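Side-chain contacts in carboxylase (PDB 5H80), which probably carboxylates biotin at the expense of ATP, as the biotin carboxylase domain of a single-chain bacterial carboxylase: residues 327-332 with 401-406; 436-441 with 462-467; 446-451 with 455-460. All blocks are in the same frame, centred on the assembly; numbering follows the deposited sequence.

How the contacts relate
The three contacts follow the chain from the ATP-binding part into the C-terminal part of the biotin carboxylase domain. Contact 1 is polar and joins the two parts; contacts 2 and 3 are apolar and lie within the C-terminal part. Contacts 1 and 2, with centres about 17 Å apart, just meet where Gln440 NE2 packs 3.5 Å from Gly401 O. Contacts 2 and 3, about 14 Å apart between centres, share helix 457-465. Contacts 1 and 3 lie about 18 Å apart between centres, and both reach the second subunit. No substrate or cofactor accompanies the contacts; the ethanediol at contact 1 probably comes from the crystallisation liquor and bridges to the second subunit.

Contact 1. Residues 327-332 with 401-406; sequences VTEEWC and GVRVDT. With EDO (1,2-ethanediol), chain G.
The guanidinium group of Arg403 runs edge-on into the carboxylates of Glu329 and Glu330, two successive residues of one helix. Its NH1 and NH2 grip Glu329 end-on, both giving a hydrogen to the single oxygen OE1, at 2.8 Å from NH1 and 3.0 Å from NH2. NH1 gives its other hydrogen to Glu330 OE2, 2.8 Å away, which receives it on its anti lone pair; this carboxylate stands 83° to the guanidinium plane. Glu330 gets there by bending at chi2, whereas Arg403 has CG anti to its backbone N (chi1 157°) and stretches out straight to NE. Further along the strand, Asp405 completes the network with a side-on grip: its OD1 takes an almost linear bond from Arg403 NE at 2.8 Å, and its OD2 one from Arg403 NH2 at 2.9 Å. All five N-H groups of the guanidinium are thus engaged, which fixes its plane. With a leucine in place of Arg403, the three carboxylates would probably lose the cation they share, and Glu330 would be left freer to turn. Glu330 OE2 also accepts from O1 of ethanediol, 2.7 Å away, probably a guest from the crystallisation liquor that also bonds Arg430 of the second subunit. Pro400 of that subunit packs on Arg403 and Asp405, which puts the salt-bridge network at the subunit boundary. Glu329 OE2 forms a second salt bridge, to Arg46. Helix 325-332, from the ATP-binding part, is thereby tied to strand 402-406, outermost in its sheet within this chain, beside strand 421-429, whose Val426 touches Glu330.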
# COMPACT_ATOMS: atom_id res chain seq x y z
N VAL A 327 1.47 -10.79 2.38
CA VAL A 327 1.95 -10.22 3.69
C VAL A 327 3.45 -10.01 3.78
O VAL A 327 3.93 -9.01 4.33
CB VAL A 327 1.48 -11.00 4.95
CG1 VAL A 327 0.12 -10.58 5.41
CG2 VAL A 327 1.50 -12.51 4.76
N THR A 328 4.22 -10.94 3.20
CA THR A 328 5.61 -10.83 3.11
C THR A 328 5.99 -9.68 2.24
O THR A 328 6.88 -8.92 2.58
CB THR A 328 6.18 -12.12 2.47
OG1 THR A 328 5.92 -13.22 3.36
CG2 THR A 328 7.64 -12.05 2.18
N GLU A 329 5.29 -9.55 1.11
CA GLU A 329 5.51 -8.38 0.20
C GLU A 329 5.39 -7.09 0.99
O GLU A 329 6.26 -6.21 0.84
CB GLU A 329 4.45 -8.45 -0.96
CG GLU A 329 4.80 -9.56 -1.96
CD GLU A 329 4.01 -9.42 -3.29
OE1 GLU A 329 2.90 -8.86 -3.26
OE2 GLU A 329 4.51 -9.84 -4.33
N GLU A 330 4.35 -6.87 1.74
CA GLU A 330 4.14 -5.56 2.37
C GLU A 330 5.09 -5.38 3.59
O GLU A 330 5.60 -4.22 3.83
CB GLU A 330 2.66 -5.41 2.71
CG GLU A 330 1.63 -5.31 1.57
CD GLU A 330 1.99 -4.34 0.60
OE1 GLU A 330 2.22 -3.16 1.00
OE2 GLU A 330 2.18 -4.69 -0.54
N TRP A 331 5.27 -6.42 4.41
CA TRP A 331 6.28 -6.38 5.46
C TRP A 331 7.69 -6.06 4.92
O TRP A 331 8.38 -5.14 5.47
CB TRP A 331 6.27 -7.68 6.28
CG TRP A 331 7.24 -7.72 7.39
CD1 TRP A 331 7.63 -6.66 8.26
CD2 TRP A 331 7.99 -8.83 7.76
NE1 TRP A 331 8.54 -7.11 9.16
CE2 TRP A 331 8.75 -8.46 8.91
CE3 TRP A 331 8.01 -10.19 7.33
CZ2 TRP A 331 9.55 -9.36 9.59
CZ3 TRP A 331 8.86 -11.05 7.95
CH2 TRP A 331 9.65 -10.64 9.10
N CYS A 332 8.17 -6.79 3.91
CA CYS A 332 9.55 -6.75 3.43
C CYS A 332 9.76 -5.60 2.42
O CYS A 332 10.90 -5.24 2.14
CB CYS A 332 9.97 -8.08 2.82
SG CYS A 332 10.06 -9.45 4.03
N GLY A 401 -1.46 2.10 4.67
CA GLY A 401 -1.30 0.83 5.33
C GLY A 401 -2.29 -0.24 4.98
O GLY A 401 -2.35 -1.24 5.70
N VAL A 402 -3.12 -0.07 3.94
CA VAL A 402 -4.06 -1.12 3.57
C VAL A 402 -3.80 -1.45 2.09
O VAL A 402 -3.67 -0.58 1.27
CB VAL A 402 -5.52 -0.53 3.71
CG1 VAL A 402 -6.55 -1.34 2.93
CG2 VAL A 402 -5.81 -0.34 5.15
N ARG A 403 -3.89 -2.73 1.73
CA ARG A 403 -3.80 -3.17 0.35
C ARG A 403 -4.87 -4.27 0.21
O ARG A 403 -4.95 -5.15 1.08
CB ARG A 403 -2.44 -3.82 0.09
CG ARG A 403 -2.40 -4.80 -1.07
CD ARG A 403 -1.01 -5.34 -1.30
NE ARG A 403 -1.03 -6.39 -2.31
CZ ARG A 403 0.10 -7.06 -2.69
NH1 ARG A 403 1.31 -6.79 -2.15
NH2 ARG A 403 0.03 -8.02 -3.64
N VAL A 404 -5.59 -4.26 -0.91
CA VAL A 404 -6.61 -5.28 -1.19
C VAL A 404 -6.41 -5.91 -2.56
O VAL A 404 -6.45 -5.22 -3.55
CB VAL A 404 -8.04 -4.70 -1.12
CG1 VAL A 404 -9.08 -5.81 -1.42
CG2 VAL A 404 -8.38 -4.11 0.24
N ASP A 405 -6.26 -7.25 -2.57
CA ASP A 405 -6.08 -8.02 -3.79
C ASP A 405 -7.42 -8.81 -4.00
O ASP A 405 -7.82 -9.69 -3.18
CB ASP A 405 -4.87 -9.02 -3.79
CG ASP A 405 -3.52 -8.34 -3.86
OD1 ASP A 405 -3.42 -7.13 -3.47
OD2 ASP A 405 -2.58 -8.94 -4.37
N THR A 406 -8.07 -8.51 -5.13
CA THR A 406 -9.38 -9.11 -5.48
C THR A 406 -9.45 -9.24 -7.05
O THR A 406 -8.63 -8.78 -7.80
CB THR A 406 -10.54 -8.29 -4.85
OG1 THR A 406 -11.86 -8.92 -4.98
CG2 THR A 406 -10.57 -6.88 -5.41
C1 EDO G . 3.83 -4.77 -3.44
O1 EDO G . 4.32 -4.32 -2.16
C2 EDO G . 4.87 -5.30 -4.37
O2 EDO G . 5.82 -4.22 -4.43

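Contact 2. Residues 436-441 with 462-467; sequences GLLRQA and ALLHHP
This is an apolar helix-to-helix contact in the C-terminal part of the biotin carboxylase fold, where helices 434-446 and 457-465 lie together against an antiparallel sheet. Three side chains carry it, Leu438 and Ala441 from the first helix and Leu464 from the second; all three are buried, and no hydrogen bond passes between the segments. It illustrates how neighbouring helices can be joined without a hydrogen bond, the forked leucines filling the space against side chain and backbone.

The backbones come near: Leu438 CA and Leu464 CA are 5.7 Å apart. Both leucines hold CG anti to their own carbonyl carbon, Leu464 with chi1 at -64°. The two side chains cross obliquely, and their methyl-to-methyl touch is Leu438 CD2 to Leu464 CD2, 3.7 Å. The other methyl of Leu464 goes to Ala441: Leu464 CD1 is 4.0 Å from the backbone carbon Ala441 C and 4.2 Å from Ala441 CB. The forked end of Leu464 therefore spans one turn of the opposing helix, with a branch for each of two residues, and the small alanine lets the leucine come up against its backbone.

On the sheet side, strand 264-270 meets both helices, Phe269 touching Leu438 and Leu267 touching Leu464, while Val369 of strand 367-374 touches Ala441. Past the end of the second helix, His466 caps the next one through ND1, which bonds Asp468 N.

Leu438 in turn lies against the backbone of Leu464: its CB is 3.7 Å from Leu464 O, and Leu438 CD1 stands 4.0 Å from that same oxygen.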
# COMPACT_ATOMS: atom_id res chain seq x y z
N GLY A 436 -1.87 -3.14 18.25
CA GLY A 436 -2.04 -2.00 17.32
C GLY A 436 -2.32 -2.37 15.81
O GLY A 436 -3.26 -1.85 15.13
N LEU A 437 -1.65 -3.48 15.41
CA LEU A 437 -1.86 -4.07 14.11
C LEU A 437 -3.28 -4.72 14.03
O LEU A 437 -3.97 -4.45 13.07
CB LEU A 437 -0.78 -5.17 13.79
CG LEU A 437 -0.97 -5.84 12.41
CD1 LEU A 437 -0.83 -4.89 11.24
CD2 LEU A 437 0.00 -7.05 12.25
N LEU A 438 -3.70 -5.48 15.03
CA LEU A 438 -5.01 -6.04 15.04
C LEU A 438 -6.19 -5.00 14.96
O LEU A 438 -7.19 -5.23 14.30
CB LEU A 438 -5.14 -6.93 16.22
CG LEU A 438 -4.12 -8.04 16.21
CD1 LEU A 438 -4.27 -8.55 17.60
CD2 LEU A 438 -4.42 -9.15 15.18
N ARG A 439 -6.03 -3.88 15.69
CA ARG A 439 -6.96 -2.74 15.81
C ARG A 439 -7.05 -2.13 14.40
O ARG A 439 -8.16 -1.94 13.88
CB ARG A 439 -6.48 -1.68 16.87
CG ARG A 439 -6.66 -2.05 18.33
CD ARG A 439 -5.73 -1.25 19.29
NE ARG A 439 -5.77 -1.85 20.65
CZ ARG A 439 -4.74 -1.82 21.52
NH1 ARG A 439 -3.60 -1.21 21.20
NH2 ARG A 439 -4.85 -2.40 22.75
N GLN A 440 -5.93 -1.90 13.75
CA GLN A 440 -5.89 -1.37 12.38
C GLN A 440 -6.58 -2.26 11.39
O GLN A 440 -7.33 -1.81 10.53
CB GLN A 440 -4.47 -1.14 11.99
CG GLN A 440 -4.24 -0.37 10.70
CD GLN A 440 -2.73 -0.20 10.39
OE1 GLN A 440 -1.91 -0.02 11.31
NE2 GLN A 440 -2.36 -0.24 9.09
N ALA A 441 -6.32 -3.57 11.51
CA ALA A 441 -6.97 -4.52 10.63
C ALA A 441 -8.50 -4.61 10.82
O ALA A 441 -9.23 -4.59 9.81
CB ALA A 441 -6.37 -5.86 10.78
N ALA A 462 -14.47 -10.75 14.94
CA ALA A 462 -14.44 -11.38 16.25
C ALA A 462 -13.05 -11.95 16.58
O ALA A 462 -12.53 -11.93 17.74
CB ALA A 462 -15.52 -12.44 16.37
N LEU A 463 -12.41 -12.53 15.53
CA LEU A 463 -11.05 -13.06 15.60
C LEU A 463 -10.09 -12.00 16.03
O LEU A 463 -9.34 -12.16 16.99
CB LEU A 463 -10.57 -13.76 14.28
CG LEU A 463 -11.20 -15.10 13.88
CD1 LEU A 463 -10.69 -15.50 12.53
CD2 LEU A 463 -10.96 -16.19 14.92
N LEU A 464 -10.15 -10.87 15.36
CA LEU A 464 -9.20 -9.83 15.60
C LEU A 464 -9.28 -9.14 16.98
O LEU A 464 -8.22 -8.65 17.39
CB LEU A 464 -9.24 -8.77 14.51
CG LEU A 464 -8.84 -9.24 13.10
CD1 LEU A 464 -9.48 -8.27 12.17
CD2 LEU A 464 -7.30 -9.38 12.94
N HIS A 465 -10.44 -9.19 17.60
CA HIS A 465 -10.68 -8.67 18.99
C HIS A 465 -10.48 -9.70 20.09
O HIS A 465 -10.50 -9.31 21.28
CB HIS A 465 -12.10 -8.11 19.07
CG HIS A 465 -12.29 -6.85 18.30
ND1 HIS A 465 -12.72 -6.83 17.01
CD2 HIS A 465 -12.16 -5.56 18.67
CE1 HIS A 465 -12.86 -5.59 16.60
NE2 HIS A 465 -12.52 -4.79 17.59
N HIS A 466 -10.29 -10.98 19.75
CA HIS A 466 -10.17 -11.98 20.76
C HIS A 466 -8.81 -11.86 21.51
O HIS A 466 -7.76 -11.71 20.90
CB HIS A 466 -10.42 -13.38 20.16
CG HIS A 466 -10.64 -14.44 21.20
ND1 HIS A 466 -9.64 -14.97 21.98
CD2 HIS A 466 -11.77 -15.07 21.58
CE1 HIS A 466 -10.15 -15.86 22.81
NE2 HIS A 466 -11.45 -15.94 22.58
N PRO A 467 -8.86 -11.79 22.83
CA PRO A 467 -7.66 -11.75 23.65
C PRO A 467 -6.59 -12.73 23.32
O PRO A 467 -5.40 -12.51 23.52
CB PRO A 467 -8.23 -12.04 25.07
CG PRO A 467 -9.65 -11.73 25.02
CD PRO A 467 -10.10 -11.94 23.59

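Contact 3. Residues 446-451 with 455-460; sequences SEFQIA and TNLAFL
Leu457, at the start of helix 457-465, packs on Phe448 and Ile450 of the segment just before it, closing a strand-to-helix connection whose helical side opens with an ST turn at Thr455. Strand 449-451 forms a two-stranded antiparallel ribbon with 393-395, and the contact joins that ribbon to the helix.

The apolar interactions come first. Leu457 parts its two methyls: CD1 sits 3.7 Å from Ile450 CD1 and 3.6 Å from the carbonyl oxygen Phe448 O, while CD2 reaches Phe448 CB at 3.9 Å, the two side chains crossing at about a right angle. Ile450 CD1 works in three directions, since it also touches Thr455 CG2 at 3.7 Å and lies over one face of the Phe448 ring, offset toward the rim. Phe394 of the partner strand meets that ring edge-to-face, and Val373 of strand 367-374 touches both Phe448 and Leu457.

The polar interactions belong to the start of the helix. Asn456, at the N-cap position, uses its amide on strand 367-374, bonding Asn374 N and Arg372 O. Thr455 divides its labour: chi1 of 82° sets OG1 between the backbone N and carbonyl carbon, leaving the methyl for Ile450 and the hydroxyl for the helix start, where Leu457 N donates to Thr455 OG1 over 3.1 Å at a nearly straight 165°.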
# COMPACT_ATOMS: atom_id res chain seq x y z
N SER A 446 -13.92 -3.10 8.84
CA SER A 446 -15.20 -2.48 9.17
C SER A 446 -15.55 -1.53 8.10
O SER A 446 -16.80 -1.20 7.95
CB SER A 446 -15.10 -1.73 10.51
OG SER A 446 -14.38 -0.47 10.36
N GLU A 447 -14.61 -1.13 7.23
CA GLU A 447 -14.89 -0.28 6.08
C GLU A 447 -15.18 -1.05 4.81
O GLU A 447 -15.38 -0.46 3.76
CB GLU A 447 -13.71 0.70 5.84
CG GLU A 447 -13.67 1.82 6.85
CD GLU A 447 -12.46 2.75 6.90
OE1 GLU A 447 -11.61 2.76 5.97
OE2 GLU A 447 -12.34 3.46 7.98
N PHE A 448 -15.16 -2.37 4.88
CA PHE A 448 -15.50 -3.19 3.74
C PHE A 448 -17.01 -3.39 3.54
O PHE A 448 -17.61 -4.20 4.22
CB PHE A 448 -14.81 -4.54 3.86
CG PHE A 448 -14.41 -5.20 2.54
CD1 PHE A 448 -13.32 -6.05 2.57
CD2 PHE A 448 -15.11 -5.04 1.31
CE1 PHE A 448 -12.87 -6.72 1.44
CE2 PHE A 448 -14.68 -5.73 0.13
CZ PHE A 448 -13.53 -6.56 0.20
N GLN A 449 -17.52 -2.69 2.55
CA GLN A 449 -19.00 -2.65 2.25
C GLN A 449 -19.21 -3.70 1.21
O GLN A 449 -18.63 -3.59 0.13
CB GLN A 449 -19.39 -1.32 1.62
CG GLN A 449 -19.13 -0.07 2.40
CD GLN A 449 -19.78 1.12 1.74
OE1 GLN A 449 -21.01 1.27 1.78
NE2 GLN A 449 -18.98 1.98 1.14
N ILE A 450 -19.87 -4.78 1.59
CA ILE A 450 -20.33 -5.77 0.69
C ILE A 450 -21.86 -5.92 0.89
O ILE A 450 -22.31 -6.05 2.01
CB ILE A 450 -19.62 -7.12 0.94
CG1 ILE A 450 -18.10 -6.89 0.93
CG2 ILE A 450 -19.99 -8.13 -0.14
CD1 ILE A 450 -17.28 -8.12 1.18
N ALA A 451 -22.60 -5.88 -0.22
CA ALA A 451 -24.05 -6.22 -0.24
C ALA A 451 -24.38 -7.19 -1.38
O ALA A 451 -23.76 -7.11 -2.46
CB ALA A 451 -24.86 -4.94 -0.34
N THR A 455 -20.86 -12.89 3.79
CA THR A 455 -19.42 -13.00 4.06
C THR A 455 -19.03 -13.34 5.53
O THR A 455 -19.83 -13.24 6.51
CB THR A 455 -18.64 -11.69 3.66
OG1 THR A 455 -18.74 -10.69 4.68
CG2 THR A 455 -19.04 -11.12 2.29
N ASN A 456 -17.74 -13.61 5.67
CA ASN A 456 -17.05 -13.79 6.92
C ASN A 456 -16.59 -12.47 7.60
O ASN A 456 -15.87 -12.51 8.55
CB ASN A 456 -15.98 -14.89 6.88
CG ASN A 456 -14.72 -14.50 6.12
OD1 ASN A 456 -14.74 -13.50 5.40
ND2 ASN A 456 -13.68 -15.30 6.19
N LEU A 457 -16.97 -11.32 7.10
CA LEU A 457 -16.44 -10.10 7.71
C LEU A 457 -16.67 -9.93 9.21
O LEU A 457 -15.74 -9.58 9.95
CB LEU A 457 -16.83 -8.85 6.97
CG LEU A 457 -16.24 -8.60 5.60
CD1 LEU A 457 -17.16 -7.67 4.89
CD2 LEU A 457 -14.85 -7.95 5.69
N ALA A 458 -17.85 -10.29 9.70
CA ALA A 458 -18.06 -10.30 11.19
C ALA A 458 -17.24 -11.29 11.93
O ALA A 458 -16.77 -11.01 13.03
CB ALA A 458 -19.56 -10.50 11.55
N PHE A 459 -17.11 -12.49 11.38
CA PHE A 459 -16.28 -13.48 11.99
C PHE A 459 -14.77 -13.10 12.14
O PHE A 459 -14.20 -13.29 13.19
CB PHE A 459 -16.48 -14.75 11.30
CG PHE A 459 -15.83 -15.91 11.97
CD1 PHE A 459 -16.50 -16.56 13.03
CD2 PHE A 459 -14.62 -16.39 11.59
CE1 PHE A 459 -15.93 -17.63 13.68
CE2 PHE A 459 -14.05 -17.43 12.27
CZ PHE A 459 -14.68 -18.08 13.28
N LEU A 460 -14.25 -12.45 11.08
CA LEU A 460 -12.88 -11.87 11.01
C LEU A 460 -12.72 -10.83 12.09
O LEU A 460 -11.71 -10.92 12.79
CB LEU A 460 -12.62 -11.25 9.61
CG LEU A 460 -12.32 -12.35 8.53
CD1 LEU A 460 -12.20 -11.79 7.11
CD2 LEU A 460 -11.24 -13.36 8.78